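Local coordinates for short chain dehydrogenase (PDB 3H7A), which probably catalyses nicotinamide-cofactor-dependent oxidation or reduction of a substrate that is not known, as a Rossmann-fold oxidoreductase, at residues I137-A142 with I178-L183; E172-N177 with S232-E237; E112-A117 with S157-L162. All coordinates share one frame; numbering follows the deposited sequence. Where two conformers were deposited one is given.

Contact 1 pairs neighbouring strands 135-142 and 178-185 of the parallel Rossmann sheet; contact 2 meets it through strand 178-185 and contact 3 through strand 135-142. Contact 2 lies about 11 Å from it, centre to centre, where helix 153-173 stops and the loop before strand 237-240, outermost on that side within this chain, passes; contact 3 lies about 13 Å from it, where helices 104-132 and 153-173 run side by side. Contacts 2 and 3 are about 22 Å apart between centres, sharing helix 153-173. Along the chain the segments come as 112-117, 137-142, 157-162, 172-177, 178-183 and 232-237, so contact 1 interlocks with both others. Contact 2 touches the second and third subunits, contact 3 the third.

Contact 1. Residues I137-A142 with I178-L183; sequences IFFTGA and IHVAHL
Phe139 reaches across to the neighbouring strand with both its backbone and its ring. Its CB lies 3.8 Å from His182 CD2, in the plane of the imidazole and at its edge. CG follows at 4.1 Å from Ala181 O, and CD2 comes closer to the same oxygen, 3.6 Å from Ala181 O. At the next atom CE2 is 3.9 Å from Val180 CG1, which sits in the ring plane at the edge, while on the other branch CD1 meets Leu162 CD1. The residue lies on the sheet face covered by Leu162 and Ala166 of helix 153-173; chi1 (-66°) sets CG beside the backbone N, turning the ring edge to Ala181 O and Val180 CG1. Beneath these side chains five backbone bonds knit the strands: Ile137 N to His179 O, Ala181 N to Ile137 O, Phe139 N to Ala181 O, Leu183 N to Phe139 O and Gly141 N to Leu183 O. All run between parallel strands of a beta-alpha-beta unit, strand 135-142, helix 153-173, strand 178-185, in the Rossmann fold of short-chain dehydrogenases. On the sheet face bearing Phe138 and Ala181, Phe138 CD1 rests 3.6 Å from Ala181 CB. Further out, Phe138 CE1 stands 4.2 Å above the centre of the His179 ring, an edge-to-face (T-shaped) pair with planes at 80°. His179 in turn stacks with Trp234, and its rotation is fixed by two bonds, NE2 to Thr235 O and ND1 with Lys136 NZ. Near the strand start, Ile137 CD1 meets Ile178 CG2 at 3.8 Å. His182 brings NE2 to 3.5 Å from Gly141 CA, a spot where a beta carbon would collide with the imidazole; its ND1 is bonded to Glu237 OE2.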
loop_
_atom_site.group_PDB
_atom_site.type_symbol
_atom_site.label_atom_id
_atom_site.label_comp_id
_atom_site.label_asym_id
_atom_site.label_seq_id
_atom_site.Cartn_x
_atom_site.Cartn_y
_atom_site.Cartn_z
ATOM N N ILE B 137 1.094 -20.951 -10.370
ATOM C CA ILE B 137 2.434 -20.712 -9.831
ATOM C C ILE B 137 2.328 -19.856 -8.593
ATOM O O ILE B 137 2.036 -18.664 -8.682
ATOM C CB ILE B 137 3.356 -19.967 -10.822
ATOM C CG1 ILE B 137 3.364 -20.658 -12.188
ATOM C CG2 ILE B 137 4.759 -19.856 -10.226
ATOM C CD1 ILE B 137 4.091 -19.910 -13.277
ATOM N N PHE B 138 2.582 -20.474 -7.447
ATOM C CA PHE B 138 2.356 -19.858 -6.154
ATOM C C PHE B 138 3.688 -19.599 -5.479
ATOM O O PHE B 138 4.581 -20.450 -5.519
ATOM C CB PHE B 138 1.503 -20.790 -5.281
ATOM C CG PHE B 138 0.114 -21.033 -5.810
ATOM C CD1 PHE B 138 -0.472 -20.171 -6.732
ATOM C CD2 PHE B 138 -0.636 -22.107 -5.344
ATOM C CE1 PHE B 138 -1.749 -20.384 -7.206
ATOM C CE2 PHE B 138 -1.926 -22.320 -5.801
ATOM C CZ PHE B 138 -2.482 -21.457 -6.733
ATOM N N PHE B 139 3.813 -18.425 -4.860
ATOM C CA PHE B 139 5.025 -18.018 -4.168
ATOM C C PHE B 139 4.707 -17.738 -2.709
ATOM O O PHE B 139 3.755 -17.021 -2.417
ATOM C CB PHE B 139 5.563 -16.736 -4.796
ATOM C CG PHE B 139 6.039 -16.904 -6.214
ATOM C CD1 PHE B 139 7.314 -17.405 -6.473
ATOM C CD2 PHE B 139 5.225 -16.537 -7.286
ATOM C CE1 PHE B 139 7.788 -17.552 -7.787
ATOM C CE2 PHE B 139 5.680 -16.669 -8.599
ATOM C CZ PHE B 139 6.980 -17.187 -8.844
ATOM N N THR B 140 5.495 -18.298 -1.791
ATOM C CA THR B 140 5.318 -18.017 -0.365
ATOM C C THR B 140 6.042 -16.744 0.042
ATOM O O THR B 140 7.268 -16.687 -0.012
ATOM C CB THR B 140 5.821 -19.163 0.528
ATOM O OG1 THR B 140 5.165 -20.384 0.162
ATOM C CG2 THR B 140 5.513 -18.872 1.977
ATOM N N GLY B 141 5.272 -15.751 0.485
ATOM C CA GLY B 141 5.813 -14.473 0.959
ATOM C C GLY B 141 5.794 -14.370 2.468
ATOM O O GLY B 141 5.382 -15.301 3.149
ATOM N N ALA B 142 6.242 -13.232 2.992
ATOM C CA ALA B 142 6.322 -13.017 4.440
ATOM C C ALA B 142 5.940 -11.572 4.661
ATOM O O ALA B 142 5.756 -10.844 3.686
ATOM C CB ALA B 142 7.761 -13.250 4.918
ATOM N N ILE B 178 -2.586 -18.685 -16.629
ATOM C CA ILE B 178 -1.777 -19.071 -15.479
ATOM C C ILE B 178 -2.130 -18.240 -14.247
ATOM O O ILE B 178 -1.951 -17.031 -14.231
ATOM C CB ILE B 178 -0.271 -18.993 -15.794
ATOM C CG1 ILE B 178 -0.017 -19.597 -17.188
ATOM C CG2 ILE B 178 0.537 -19.612 -14.661
ATOM C CD1 ILE B 178 1.070 -20.561 -17.288
ATOM N N HIS B 179 -2.624 -18.903 -13.211
ATOM C CA HIS B 179 -2.901 -18.256 -11.951
ATOM C C HIS B 179 -1.608 -18.117 -11.156
ATOM O O HIS B 179 -1.208 -19.036 -10.428
ATOM C CB HIS B 179 -3.920 -19.078 -11.155
ATOM C CG HIS B 179 -4.378 -18.440 -9.876
ATOM N ND1 HIS B 179 -5.330 -19.020 -9.065
ATOM C CD2 HIS B 179 -4.028 -17.279 -9.269
ATOM C CE1 HIS B 179 -5.536 -18.253 -8.010
ATOM N NE2 HIS B 179 -4.756 -17.191 -8.107
ATOM N N VAL B 180 -0.971 -16.959 -11.278
ATOM C CA VAL B 180 0.187 -16.643 -10.445
ATOM C C VAL B 180 -0.357 -16.065 -9.146
ATOM O O VAL B 180 -1.248 -15.216 -9.177
ATOM C CB VAL B 180 1.139 -15.626 -11.130
ATOM C CG1 VAL B 180 2.404 -15.423 -10.317
ATOM C CG2 VAL B 180 1.500 -16.092 -12.524
ATOM N N ALA B 181 0.142 -16.540 -8.005
ATOM C CA ALA B 181 -0.289 -15.994 -6.726
ATOM C C ALA B 181 0.860 -15.851 -5.734
ATOM O O ALA B 181 1.937 -16.457 -5.895
ATOM C CB ALA B 181 -1.455 -16.810 -6.112
ATOM N N HIS B 182 0.617 -15.051 -4.700
ATOM C CA HIS B 182 1.613 -14.745 -3.688
ATOM C C HIS B 182 0.943 -14.846 -2.318
ATOM O O HIS B 182 0.095 -14.030 -1.978
ATOM C CB HIS B 182 2.134 -13.326 -3.933
ATOM C CG HIS B 182 3.326 -12.950 -3.107
ATOM N ND1 HIS B 182 3.395 -11.768 -2.395
ATOM C CD2 HIS B 182 4.508 -13.578 -2.908
ATOM C CE1 HIS B 182 4.560 -11.699 -1.775
ATOM N NE2 HIS B 182 5.254 -12.783 -2.070
ATOM N N LEU B 183 1.311 -15.860 -1.541
ATOM C CA LEU B 183 0.691 -16.065 -0.247
ATOM C C LEU B 183 1.615 -15.607 0.857
ATOM O O LEU B 183 2.687 -16.182 1.047
ATOM C CB LEU B 183 0.334 -17.542 -0.032
ATOM C CG LEU B 183 -0.337 -17.875 1.305
ATOM C CD1 LEU B 183 -1.748 -17.281 1.385
ATOM C CD2 LEU B 183 -0.374 -19.381 1.490
#

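Contact 2. Residues E172-N177 with S232-E237; sequences ELMPKN and SAWTFE
Met174 and Trp234 slide past each other in opposite directions, the thioether chain leaving the helix end as the indole comes in from the loop. Beyond CG the methionine is extended (chi2 178°), which lays it along the benzo side of the indole: CG is 3.9 Å from Trp234 CE3, and the terminal CE is 4.0 Å from Trp234 CB. The methyl goes on along the loop, coming 4.3 Å from Phe236 CB. The indole edge also faces polar backbone, with Met174 O near the ring plane and 3.8 Å from Trp234 CZ3. Asn177 closes the far corner. Its side chain crosses the tryptophan at about a right angle, yet amide and indole planes differ by just 15°, and OD1 lies 3.9 Å from Trp234 CH2. The contact between the segments is largely apolar, the oxygens of Met174 and Asn177 making only van der Waals contact with the benzo ring, and the polar ends bond elsewhere: Asn177 ND2 to Gly133 O and Trp234 NE1 to Gln229 O. Tyr243 of the second subunit packs on Met174, so the buried methionine also takes part in subunit contact. Within 172-177 the helix comes to its end. Asn177, with positive phi (75°), is the C-prime residue of a Schellman motif, its N bonded to Met174 O and Ile178 N to Leu173 O, which ends the helix and directs the chain into strand 178-185 of the beta-alpha-beta crossover.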
loop_
_atom_site.group_PDB
_atom_site.type_symbol
_atom_site.label_atom_id
_atom_site.label_comp_id
_atom_site.label_asym_id
_atom_site.label_seq_id
_atom_site.Cartn_x
_atom_site.Cartn_y
_atom_site.Cartn_z
ATOM N N GLU B 172 1.499 -10.504 -16.833
ATOM C CA GLU B 172 1.739 -11.144 -18.136
ATOM C C GLU B 172 0.956 -12.447 -18.379
ATOM O O GLU B 172 0.461 -12.679 -19.485
ATOM C CB GLU B 172 3.236 -11.396 -18.349
ATOM C CG GLU B 172 3.616 -11.659 -19.812
ATOM C CD GLU B 172 5.055 -12.154 -20.029
ATOM O OE1 GLU B 172 5.949 -11.850 -19.206
ATOM O OE2 GLU B 172 5.292 -12.846 -21.052
ATOM N N LEU B 173 0.837 -13.281 -17.349
ATOM C CA LEU B 173 0.397 -14.669 -17.537
ATOM C C LEU B 173 -1.017 -14.977 -17.077
ATOM O O LEU B 173 -1.591 -15.967 -17.525
ATOM C CB LEU B 173 1.392 -15.652 -16.894
ATOM C CG LEU B 173 2.888 -15.477 -17.209
ATOM C CD1 LEU B 173 3.731 -16.323 -16.270
ATOM C CD2 LEU B 173 3.242 -15.772 -18.659
ATOM N N MET B 174 -1.585 -14.159 -16.191
ATOM C CA MET B 174 -2.988 -14.348 -15.824
ATOM C C MET B 174 -3.934 -14.295 -17.048
ATOM O O MET B 174 -4.792 -15.180 -17.171
ATOM C CB MET B 174 -3.432 -13.450 -14.650
ATOM C CG MET B 174 -3.093 -14.036 -13.254
ATOM S SD MET B 174 -3.586 -12.898 -11.967
ATOM C CE MET B 174 -3.873 -13.999 -10.597
ATOM N N PRO B 175 -3.749 -13.324 -17.993
ATOM C CA PRO B 175 -4.574 -13.439 -19.215
ATOM C C PRO B 175 -4.241 -14.634 -20.118
ATOM O O PRO B 175 -4.974 -14.884 -21.076
ATOM C CB PRO B 175 -4.270 -12.137 -19.976
ATOM C CG PRO B 175 -3.664 -11.221 -18.962
ATOM C CD PRO B 175 -2.896 -12.116 -18.054
ATOM N N LYS B 176 -3.158 -15.348 -19.814
ATOM C CA LYS B 176 -2.718 -16.500 -20.599
ATOM C C LYS B 176 -2.978 -17.801 -19.847
ATOM O O LYS B 176 -2.340 -18.819 -20.123
ATOM C CB LYS B 176 -1.232 -16.386 -20.952
ATOM C CG LYS B 176 -0.885 -15.182 -21.806
ATOM C CD LYS B 176 0.455 -15.359 -22.490
ATOM C CE LYS B 176 0.837 -14.107 -23.259
ATOM N NZ LYS B 176 1.344 -13.048 -22.345
ATOM N N ASN B 177 -3.908 -17.740 -18.890
ATOM C CA ASN B 177 -4.458 -18.894 -18.147
ATOM C C ASN B 177 -3.539 -19.488 -17.080
ATOM O O ASN B 177 -3.704 -20.642 -16.647
ATOM C CB ASN B 177 -5.025 -19.962 -19.117
ATOM C CG ASN B 177 -6.049 -20.878 -18.468
ATOM O OD1 ASN B 177 -6.810 -20.469 -17.595
ATOM N ND2 ASN B 177 -6.066 -22.129 -18.897
ATOM N N SER B 232 -12.728 -16.724 -13.165
ATOM C CA SER B 232 -13.609 -15.565 -13.096
ATOM C C SER B 232 -13.372 -14.809 -11.795
ATOM O O SER B 232 -13.858 -13.695 -11.627
ATOM C CB SER B 232 -15.078 -15.983 -13.219
ATOM O OG SER B 232 -15.376 -17.072 -12.356
ATOM N N ALA B 233 -12.610 -15.411 -10.884
ATOM C CA ALA B 233 -12.373 -14.821 -9.575
ATOM C C ALA B 233 -11.045 -15.243 -8.940
ATOM O O ALA B 233 -11.035 -15.830 -7.865
ATOM C CB ALA B 233 -13.520 -15.169 -8.649
ATOM N N TRP B 234 -9.924 -14.927 -9.580
ATOM C CA TRP B 234 -8.621 -15.273 -9.008
ATOM C C TRP B 234 -8.124 -14.163 -8.126
ATOM O O TRP B 234 -8.303 -12.983 -8.442
ATOM C CB TRP B 234 -7.575 -15.489 -10.092
ATOM C CG TRP B 234 -7.656 -16.812 -10.794
ATOM C CD1 TRP B 234 -8.305 -17.953 -10.371
ATOM C CD2 TRP B 234 -7.016 -17.147 -12.023
ATOM N NE1 TRP B 234 -8.125 -18.964 -11.286
ATOM C CE2 TRP B 234 -7.336 -18.492 -12.310
ATOM C CE3 TRP B 234 -6.202 -16.433 -12.921
ATOM C CZ2 TRP B 234 -6.866 -19.137 -13.450
ATOM C CZ3 TRP B 234 -5.746 -17.077 -14.066
ATOM C CH2 TRP B 234 -6.081 -18.411 -14.319
ATOM N N THR B 235 -7.472 -14.555 -7.041
ATOM C CA THR B 235 -6.779 -13.640 -6.149
ATOM C C THR B 235 -5.286 -13.689 -6.497
ATOM O O THR B 235 -4.729 -14.776 -6.647
ATOM C CB THR B 235 -6.988 -14.087 -4.684
ATOM O OG1 THR B 235 -8.389 -14.110 -4.395
ATOM C CG2 THR B 235 -6.314 -13.166 -3.715
ATOM N N PHE B 236 -4.633 -12.533 -6.637
ATOM C CA PHE B 236 -3.183 -12.538 -6.788
ATOM C C PHE B 236 -2.486 -12.695 -5.446
ATOM O O PHE B 236 -1.665 -13.576 -5.288
ATOM C CB PHE B 236 -2.642 -11.308 -7.529
ATOM C CG PHE B 236 -1.151 -11.117 -7.356
ATOM C CD1 PHE B 236 -0.247 -11.960 -7.998
ATOM C CD2 PHE B 236 -0.654 -10.102 -6.527
ATOM C CE1 PHE B 236 1.143 -11.812 -7.818
ATOM C CE2 PHE B 236 0.724 -9.951 -6.328
ATOM C CZ PHE B 236 1.627 -10.809 -6.980
ATOM N N GLU B 237 -2.813 -11.837 -4.484
ATOM C CA GLU B 237 -2.113 -11.827 -3.207
ATOM C C GLU B 237 -3.080 -12.000 -2.061
ATOM O O GLU B 237 -4.153 -11.415 -2.058
ATOM C CB GLU B 237 -1.381 -10.504 -3.030
ATOM C CG GLU B 237 -0.266 -10.517 -2.020
ATOM C CD GLU B 237 0.626 -9.303 -2.176
ATOM O OE1 GLU B 237 0.097 -8.177 -2.227
ATOM O OE2 GLU B 237 1.856 -9.474 -2.266
#

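Contact 3. Residues E112-A117 with S157-L162; sequences EMACWA and SAKFGL
Ala114 and Cys115 fit against Ala158, Gly161 and Leu162 where two helices run side by side; the axes of segments 112-117 and 157-162 approach to 7.9 Å at 18°. Small groups make this closeness possible: the methyls of Ala114 and Ala158 meet at 3.9 Å between CB atoms, and Cys115 CB lies 3.4 Å from Ala158 O. With SG opposite the backbone N (chi1 -179°), the thiol is laid against the bare backbone of the second helix, 3.6 Å from Gly161 C; a beta carbon there would strike the sulfur. Leu162 wraps the carbonyl of Ala114, its CB and CD2 each 3.7 Å from Ala114 O. Replacing Leu162 by an alanine would keep the CB contact but would probably lose the cover that CG, CD1 and CD2 give Ala114 O. Lys159, coiled through three torsions near -60°, brings NZ to a water at 2.8 Å that also bonds Ala114 O; NZ holds Thr140 O too. The link resembles the lysine-water-carbonyl link of classical short-chain dehydrogenases, though a working relay is not implied. Small apolar groups thus let the helices close up, while the polar Ala114 O is met by a water held on Lys159 NZ.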
loop_
_atom_site.group_PDB
_atom_site.type_symbol
_atom_site.label_atom_id
_atom_site.label_comp_id
_atom_site.label_asym_id
_atom_site.label_seq_id
_atom_site.Cartn_x
_atom_site.Cartn_y
_atom_site.Cartn_z
ATOM N N GLU B 112 20.000 -15.088 -3.655
ATOM C CA GLU B 112 20.083 -16.304 -4.478
ATOM C C GLU B 112 19.019 -17.324 -4.090
ATOM O O GLU B 112 18.389 -17.926 -4.954
ATOM C CB GLU B 112 21.462 -16.961 -4.391
ATOM C CG GLU B 112 22.608 -16.139 -4.985
ATOM C CD GLU B 112 23.973 -16.818 -4.836
ATOM O OE1 GLU B 112 24.118 -17.774 -4.031
ATOM O OE2 GLU B 112 24.904 -16.387 -5.540
ATOM N N MET B 113 18.820 -17.471 -2.785
ATOM C CA MET B 113 17.911 -18.472 -2.227
ATOM C C MET B 113 16.439 -18.035 -2.318
ATOM O O MET B 113 15.590 -18.804 -2.766
ATOM C CB MET B 113 18.325 -18.767 -0.771
ATOM C CG MET B 113 17.647 -19.953 -0.080
ATOM S SD MET B 113 18.437 -21.590 -0.194
ATOM C CE MET B 113 17.869 -22.154 -1.784
ATOM N N ALA B 114 16.148 -16.803 -1.896
ATOM C CA ALA B 114 14.765 -16.327 -1.723
ATOM C C ALA B 114 14.152 -15.543 -2.884
ATOM O O ALA B 114 12.952 -15.288 -2.891
ATOM C CB ALA B 114 14.668 -15.498 -0.443
ATOM N N CYS B 115 14.975 -15.123 -3.835
ATOM C CA CYS B 115 14.500 -14.280 -4.908
ATOM C C CYS B 115 14.865 -14.820 -6.299
ATOM O O CYS B 115 13.987 -15.045 -7.134
ATOM C CB CYS B 115 15.035 -12.863 -4.741
ATOM S SG CYS B 115 14.418 -11.804 -6.081
ATOM N N TRP B 116 16.167 -15.018 -6.517
ATOM C CA TRP B 116 16.723 -15.583 -7.742
ATOM C C TRP B 116 16.117 -16.949 -7.995
ATOM O O TRP B 116 15.609 -17.218 -9.071
ATOM C CB TRP B 116 18.249 -15.684 -7.612
ATOM C CG TRP B 116 18.923 -16.607 -8.605
ATOM C CD1 TRP B 116 19.482 -17.830 -8.346
ATOM C CD2 TRP B 116 19.107 -16.371 -10.009
ATOM N NE1 TRP B 116 19.996 -18.370 -9.505
ATOM C CE2 TRP B 116 19.781 -17.494 -10.536
ATOM C CE3 TRP B 116 18.768 -15.320 -10.869
ATOM C CZ2 TRP B 116 20.117 -17.595 -11.884
ATOM C CZ3 TRP B 116 19.108 -15.417 -12.205
ATOM C CH2 TRP B 116 19.775 -16.552 -12.701
ATOM N N ALA B 117 16.107 -17.782 -6.969
ATOM C CA ALA B 117 15.555 -19.124 -7.094
ATOM C C ALA B 117 14.087 -19.098 -7.490
ATOM O O ALA B 117 13.623 -19.964 -8.243
ATOM C CB ALA B 117 15.731 -19.858 -5.809
ATOM N N SER B 157 14.894 -7.364 1.220
ATOM C CA SER B 157 15.268 -7.051 -0.179
ATOM C C SER B 157 14.913 -8.195 -1.107
ATOM O O SER B 157 14.317 -7.996 -2.174
ATOM C CB SER B 157 16.743 -6.742 -0.314
ATOM O OG SER B 157 17.010 -6.334 -1.642
ATOM N N ALA B 158 15.254 -9.403 -0.674
ATOM C CA ALA B 158 14.940 -10.605 -1.435
ATOM C C ALA B 158 13.437 -10.900 -1.463
ATOM O O ALA B 158 12.929 -11.330 -2.496
ATOM C CB ALA B 158 15.706 -11.793 -0.876
ATOM N N LYS B 159 12.727 -10.701 -0.347
ATOM C CA LYS B 159 11.260 -10.929 -0.331
ATOM C C LYS B 159 10.454 -9.920 -1.184
ATOM O O LYS B 159 9.539 -10.317 -1.912
ATOM C CB LYS B 159 10.690 -11.036 1.097
ATOM C CG LYS B 159 11.311 -12.134 1.955
ATOM C CD LYS B 159 11.152 -13.555 1.383
ATOM C CE LYS B 159 9.724 -13.966 1.243
ATOM N NZ LYS B 159 9.644 -15.423 0.929
ATOM N N PHE B 160 10.827 -8.644 -1.111
ATOM C CA PHE B 160 10.270 -7.595 -1.973
ATOM C C PHE B 160 10.552 -7.976 -3.419
ATOM O O PHE B 160 9.664 -7.917 -4.268
ATOM C CB PHE B 160 10.951 -6.262 -1.700
ATOM C CG PHE B 160 10.279 -5.407 -0.659
ATOM C CD1 PHE B 160 10.082 -5.868 0.644
ATOM C CD2 PHE B 160 9.966 -4.081 -0.951
ATOM C CE1 PHE B 160 9.522 -5.026 1.601
ATOM C CE2 PHE B 160 9.405 -3.263 -0.013
ATOM C CZ PHE B 160 9.208 -3.728 1.278
ATOM N N GLY B 161 11.793 -8.386 -3.677
ATOM C CA GLY B 161 12.224 -8.806 -5.016
ATOM C C GLY B 161 11.374 -9.946 -5.547
ATOM O O GLY B 161 10.946 -9.917 -6.702
ATOM N N LEU B 162 11.111 -10.947 -4.701
ATOM C CA LEU B 162 10.218 -12.057 -5.090
ATOM C C LEU B 162 8.773 -11.579 -5.404
ATOM O O LEU B 162 8.125 -12.043 -6.366
ATOM C CB LEU B 162 10.198 -13.150 -3.990
ATOM C CG LEU B 162 9.439 -14.426 -4.393
ATOM C CD1 LEU B 162 10.186 -15.140 -5.496
ATOM C CD2 LEU B 162 9.219 -15.355 -3.192
HETATM O O HOH W 1 11.463 -16.541 -0.939
#